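Local structure of pectinesterase 1 (Solanum lycopersicum, 1XG2) at residues Ser70-Asp75 against Pro105-Ala110; Ser77-Ser82 against Gln109-Arg114. The protein removes methyl esters from cell-wall pectin through its C-terminal catalytic domain, releasing methanol, and may prepare fruit cell walls for softening during ripening. One frame throughout, in Å; residues are numbered along the deposited sequence.

Contact 1 of 2, residues Ser70-Asp75 against Pro105-Ala110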
loop_
_atom_site.group_PDB
_atom_site.type_symbol
_atom_site.label_atom_id
_atom_site.label_comp_id
_atom_site.label_asym_id
_atom_site.label_seq_id
_atom_site.Cartn_x
_atom_site.Cartn_y
_atom_site.Cartn_z
ATOM N N SER A 70 -12.640 8.305 13.328
ATOM C CA SER A 70 -12.672 9.619 12.683
ATOM C C SER A 70 -11.359 10.403 12.781
ATOM O O SER A 70 -11.369 11.633 12.633
ATOM C CB SER A 70 -13.821 10.470 13.259
ATOM O OG SER A 70 -13.748 10.526 14.673
ATOM N N LEU A 71 -10.233 9.715 12.999
ATOM C CA LEU A 71 -8.927 10.390 13.020
ATOM C C LEU A 71 -8.597 10.941 11.639
ATOM O O LEU A 71 -8.994 10.381 10.621
ATOM C CB LEU A 71 -7.808 9.469 13.516
ATOM C CG LEU A 71 -8.058 8.768 14.842
ATOM C CD1 LEU A 71 -6.929 7.785 15.109
ATOM C CD2 LEU A 71 -8.221 9.765 16.001
ATOM N N ASN A 72 -7.866 12.051 11.613
ATOM C CA ASN A 72 -7.691 12.816 10.396
ATOM C C ASN A 72 -6.552 13.810 10.518
ATOM O O ASN A 72 -6.122 14.158 11.622
ATOM C CB ASN A 72 -8.987 13.540 10.024
ATOM C CG ASN A 72 -9.412 14.569 11.071
ATOM O OD1 ASN A 72 -8.955 15.708 11.041
ATOM N ND2 ASN A 72 -10.286 14.167 11.988
ATOM N N VAL A 73 -6.088 14.281 9.375
ATOM C CA VAL A 73 -4.914 15.142 9.304
ATOM C C VAL A 73 -5.214 16.536 9.850
ATOM O O VAL A 73 -4.362 17.145 10.500
ATOM C CB VAL A 73 -4.356 15.192 7.842
ATOM C CG1 VAL A 73 -3.461 16.404 7.591
ATOM C CG2 VAL A 73 -3.578 13.906 7.548
ATOM N N VAL A 74 -6.413 17.037 9.602
ATOM C CA VAL A 74 -6.776 18.367 10.087
ATOM C C VAL A 74 -6.683 18.467 11.621
ATOM O O VAL A 74 -6.200 19.480 12.152
ATOM C CB VAL A 74 -8.154 18.794 9.551
ATOM C CG1 VAL A 74 -8.817 19.874 10.444
ATOM C CG2 VAL A 74 -8.008 19.282 8.114
ATOM N N ASP A 75 -7.058 17.392 12.319
ATOM C CA ASP A 75 -7.076 17.362 13.786
ATOM C C ASP A 75 -5.744 16.941 14.385
ATOM O O ASP A 75 -5.613 16.830 15.607
ATOM C CB ASP A 75 -8.176 16.409 14.285
ATOM C CG ASP A 75 -9.575 16.911 13.981
ATOM O OD1 ASP A 75 -9.734 18.124 13.681
ATOM O OD2 ASP A 75 -10.578 16.151 14.005
ATOM N N PRO A 105 -15.035 15.152 4.303
ATOM C CA PRO A 105 -14.144 15.816 3.345
ATOM C C PRO A 105 -13.398 17.046 3.893
ATOM O O PRO A 105 -12.244 17.287 3.497
ATOM C CB PRO A 105 -15.074 16.199 2.186
ATOM C CG PRO A 105 -16.441 16.036 2.664
ATOM C CD PRO A 105 -16.442 15.184 3.878
ATOM N N ALA A 106 -14.020 17.789 4.806
ATOM C CA ALA A 106 -13.386 18.981 5.375
ATOM C C ALA A 106 -12.220 18.649 6.328
ATOM O O ALA A 106 -11.477 19.535 6.715
ATOM C CB ALA A 106 -14.433 19.861 6.082
ATOM N N LYS A 107 -12.041 17.378 6.689
ATOM C CA LYS A 107 -10.897 16.979 7.530
ATOM C C LYS A 107 -9.679 16.478 6.744
ATOM O O LYS A 107 -8.701 16.000 7.334
ATOM C CB LYS A 107 -11.348 15.928 8.539
ATOM C CG LYS A 107 -12.401 16.441 9.548
ATOM C CD LYS A 107 -11.854 17.545 10.461
ATOM C CE LYS A 107 -12.756 17.766 11.679
ATOM N NZ LYS A 107 -12.248 18.845 12.523
ATOM N N ASP A 108 -9.750 16.575 5.416
ATOM C CA ASP A 108 -8.679 16.147 4.512
ATOM C C ASP A 108 -8.362 14.651 4.715
ATOM O O ASP A 108 -9.286 13.851 4.909
ATOM C CB ASP A 108 -7.442 17.050 4.656
ATOM C CG ASP A 108 -7.738 18.501 4.298
ATOM O OD1 ASP A 108 -8.719 18.753 3.578
ATOM O OD2 ASP A 108 -7.040 19.442 4.705
ATOM N N GLN A 109 -7.089 14.261 4.667
ATOM C CA GLN A 109 -6.735 12.833 4.735
ATOM C C GLN A 109 -7.259 12.166 6.003
ATOM O O GLN A 109 -6.924 12.565 7.134
ATOM C CB GLN A 109 -5.223 12.617 4.644
ATOM C CG GLN A 109 -4.595 13.157 3.370
ATOM C CD GLN A 109 -3.872 14.488 3.558
ATOM O OE1 GLN A 109 -4.333 15.350 4.320
ATOM N NE2 GLN A 109 -2.759 14.656 2.888
ATOM N N ALA A 110 -8.074 11.129 5.812
ATOM C CA ALA A 110 -8.659 10.401 6.919
ATOM C C ALA A 110 -8.954 8.958 6.455
ATOM O O ALA A 110 -9.966 8.700 5.819
ATOM C CB ALA A 110 -9.923 11.104 7.381
#

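Contact 2 of 2, residues Ser77-Ser82 against Gln109-Arg114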
loop_
_atom_site.group_PDB
_atom_site.type_symbol
_atom_site.label_atom_id
_atom_site.label_comp_id
_atom_site.label_asym_id
_atom_site.label_seq_id
_atom_site.Cartn_x
_atom_site.Cartn_y
_atom_site.Cartn_z
ATOM N N SER A 77 -3.607 14.125 13.283
ATOM C CA SER A 77 -3.052 12.813 12.970
ATOM C C SER A 77 -2.200 12.872 11.711
ATOM O O SER A 77 -2.441 13.697 10.839
ATOM C CB SER A 77 -4.157 11.774 12.760
ATOM O OG SER A 77 -3.590 10.498 12.515
ATOM N N THR A 78 -1.209 11.994 11.604
ATOM C CA THR A 78 -0.627 11.712 10.299
ATOM C C THR A 78 -1.620 10.849 9.533
ATOM O O THR A 78 -2.476 10.171 10.124
ATOM C CB THR A 78 0.708 10.966 10.379
ATOM O OG1 THR A 78 0.502 9.665 10.933
ATOM C CG2 THR A 78 1.689 11.652 11.328
ATOM N N THR A 79 -1.500 10.886 8.218
ATOM C CA THR A 79 -2.258 10.015 7.344
ATOM C C THR A 79 -2.077 8.563 7.761
ATOM O O THR A 79 -3.047 7.843 7.923
ATOM C CB THR A 79 -1.797 10.239 5.883
ATOM O OG1 THR A 79 -2.002 11.620 5.515
ATOM C CG2 THR A 79 -2.658 9.442 4.907
ATOM N N PHE A 80 -0.827 8.153 7.963
ATOM C CA PHE A 80 -0.487 6.776 8.296
ATOM C C PHE A 80 -1.211 6.309 9.558
ATOM O O PHE A 80 -1.728 5.207 9.596
ATOM C CB PHE A 80 1.048 6.651 8.439
ATOM C CG PHE A 80 1.545 5.256 8.719
ATOM C CD1 PHE A 80 1.802 4.841 10.014
ATOM C CD2 PHE A 80 1.818 4.382 7.679
ATOM C CE1 PHE A 80 2.293 3.559 10.271
ATOM C CE2 PHE A 80 2.308 3.103 7.921
ATOM C CZ PHE A 80 2.545 2.686 9.220
ATOM N N ARG A 81 -1.264 7.163 10.578
ATOM C CA ARG A 81 -1.862 6.802 11.871
ATOM C C ARG A 81 -3.353 7.185 11.998
ATOM O O ARG A 81 -3.931 7.035 13.076
ATOM C CB ARG A 81 -1.065 7.438 13.022
ATOM C CG ARG A 81 0.233 6.757 13.350
ATOM C CD ARG A 81 0.940 7.382 14.560
ATOM N NE ARG A 81 0.313 6.942 15.814
ATOM C CZ ARG A 81 0.369 7.590 16.984
ATOM N NH1 ARG A 81 1.035 8.737 17.115
ATOM N NH2 ARG A 81 -0.261 7.080 18.041
ATOM N N SER A 82 -3.956 7.673 10.916
ATOM C CA SER A 82 -5.374 8.047 10.893
ATOM C C SER A 82 -6.322 6.854 10.672
ATOM O O SER A 82 -7.530 6.978 10.876
ATOM C CB SER A 82 -5.653 9.118 9.819
ATOM O OG SER A 82 -5.609 8.601 8.483
ATOM N N GLN A 109 -7.089 14.261 4.667
ATOM C CA GLN A 109 -6.735 12.833 4.735
ATOM C C GLN A 109 -7.259 12.166 6.003
ATOM O O GLN A 109 -6.924 12.565 7.134
ATOM C CB GLN A 109 -5.223 12.617 4.644
ATOM C CG GLN A 109 -4.595 13.157 3.370
ATOM C CD GLN A 109 -3.872 14.488 3.558
ATOM O OE1 GLN A 109 -4.333 15.350 4.320
ATOM N NE2 GLN A 109 -2.759 14.656 2.888
ATOM N N ALA A 110 -8.074 11.129 5.812
ATOM C CA ALA A 110 -8.659 10.401 6.919
ATOM C C ALA A 110 -8.954 8.958 6.455
ATOM O O ALA A 110 -9.966 8.700 5.819
ATOM C CB ALA A 110 -9.923 11.104 7.381
ATOM N N VAL A 111 -8.037 8.055 6.782
ATOM C CA VAL A 111 -7.997 6.694 6.254
ATOM C C VAL A 111 -8.982 5.798 6.991
ATOM O O VAL A 111 -9.065 5.836 8.227
ATOM C CB VAL A 111 -6.563 6.107 6.385
ATOM C CG1 VAL A 111 -6.521 4.602 5.941
ATOM C CG2 VAL A 111 -5.569 6.934 5.602
ATOM N N ALA A 112 -9.740 5.002 6.234
ATOM C CA ALA A 112 -10.537 3.936 6.823
ATOM C C ALA A 112 -9.655 2.723 7.117
ATOM O O ALA A 112 -9.432 2.367 8.281
ATOM C CB ALA A 112 -11.701 3.566 5.925
ATOM N N LEU A 113 -9.117 2.118 6.069
ATOM C CA LEU A 113 -8.268 0.943 6.196
ATOM C C LEU A 113 -6.856 1.196 5.680
ATOM O O LEU A 113 -6.672 1.648 4.550
ATOM C CB LEU A 113 -8.875 -0.214 5.406
ATOM C CG LEU A 113 -8.095 -1.530 5.355
ATOM C CD1 LEU A 113 -8.052 -2.206 6.712
ATOM C CD2 LEU A 113 -8.730 -2.435 4.314
ATOM N N ARG A 114 -5.864 0.860 6.494
ATOM C CA ARG A 114 -4.485 0.770 6.023
ATOM C C ARG A 114 -4.015 -0.672 6.080
ATOM O O ARG A 114 -4.134 -1.342 7.101
ATOM C CB ARG A 114 -3.540 1.653 6.822
ATOM C CG ARG A 114 -2.066 1.373 6.542
ATOM C CD ARG A 114 -1.139 2.461 7.036
ATOM N NE ARG A 114 -1.224 2.630 8.485
ATOM C CZ ARG A 114 -0.680 1.806 9.387
ATOM N NH1 ARG A 114 0.014 0.738 9.017
ATOM N NH2 ARG A 114 -0.825 2.068 10.682
#

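Contact 1 of 2, residues Ser70-Asp75 against Pro105-Ala110
The carboxamide of Asn72 packs against the side chain of Lys107 and illustrates how one buried polar group can organise a whole turn. Its CG lies 3.5 Å from Lys107 CB. With CG between the backbone N and the carbonyl carbon (chi1 63°), the amide swings over its own loop. There ND2 donates in plane to Ser70 O at 2.8 Å and also to Asp75 OD2, while OD1 receives the backbone N of Asp75, an Asx motif. Three bonds thus fix the rotation of the amide. Backbone pairing adds to the tight part: Val73 N donates to Gln109 O at 2.9 Å, nearly head-on to the carbonyl. Beside it, the CG2 methyl of Val73 lies 3.6 Å from Gln109 CB, so that Gln109, a probable substrate-binding residue adjoining the predicted proton donor Asp132, is packed against Val73.

Toward solvent the backbone pairing slackens. Val74 N reaches Lys107 O only weakly, at 3.4 Å, and the exposed Val74 lays CG2 over the Lys107 carbonyl and CG1 on Lys107 CD. Yet the lysine chain, bent at chi2 (-65°), brings NZ to the syn lone pair of Asp75 OD1, a 2.9 Å salt bridge that closes this exposed edge.

The two loops follow strands 65-69 and 98-101, neighbours in one parallel sheet of the beta-helix, and Leu71 O receives Asn101 ND2 from the end of the second strand.

Contact 2 of 2, residues Ser77-Ser82 against Gln109-Arg114
The substrate-binding cleft of the pectinesterase beta-helix probably takes part of its wall from this contact, where Thr79 and Gln109, both assigned to substrate binding by similarity, stand side by side. Thr79 OG1 touches the aliphatic start of Gln109, 3.5 Å from CB, and its CG2 methyl faces the CG2 of Val111 at 3.9 Å. Asp132, the predicted proton donor, adjoins both Thr79 and Gln109.

Deeper in, Ser82 joins the two segments. Its OG, turned back over its own backbone (chi1 73°), accepts from Val111 N at 3.0 Å in a nearly straight bond (167°) and donates to Thr79 O at 2.7 Å. Thr79 O also receives Ser82 N, so one carbonyl binds both the backbone N and the hydroxyl of Ser82.

At the far end Arg114, its chain bent at chi3, lays its guanidinium flat over one face of Phe80, with planes at 13° and centres 3.5 Å apart; the overlap is shifted toward the ring's rim. NE donates to Phe80 O at 2.9 Å, so the backbone and ring of the same residue hold the arginine. His137 meets that ring steeply, and Asn78 of the inhibitor chain packs on Phe80.

The buried arginine is therefore matched by a carbonyl dipole and an aromatic face, a cation-pi pairing that probably offsets part of the cost of burying its charge.

How the contacts relate
From the N terminus the chain leaves strand 65-69 and enters one long loop that supplies 70-75 and then 77-82 before strand 85-87 begins. It next runs through strands 93-95 and 98-101 and returns as 105-114, where contact 1 and then contact 2 are met in the same order. The two closures therefore run side by side in a staggered, crossing order instead of nesting, and they share Gln109 and Ala110. Asn72 O and Ser77 N, 3.0 Å apart in a probable hydrogen bond, join them within the first loop. Together they fasten loops of successive beta-helix coils, from the surface turn of contact 1 to the buried start of strand 113-115.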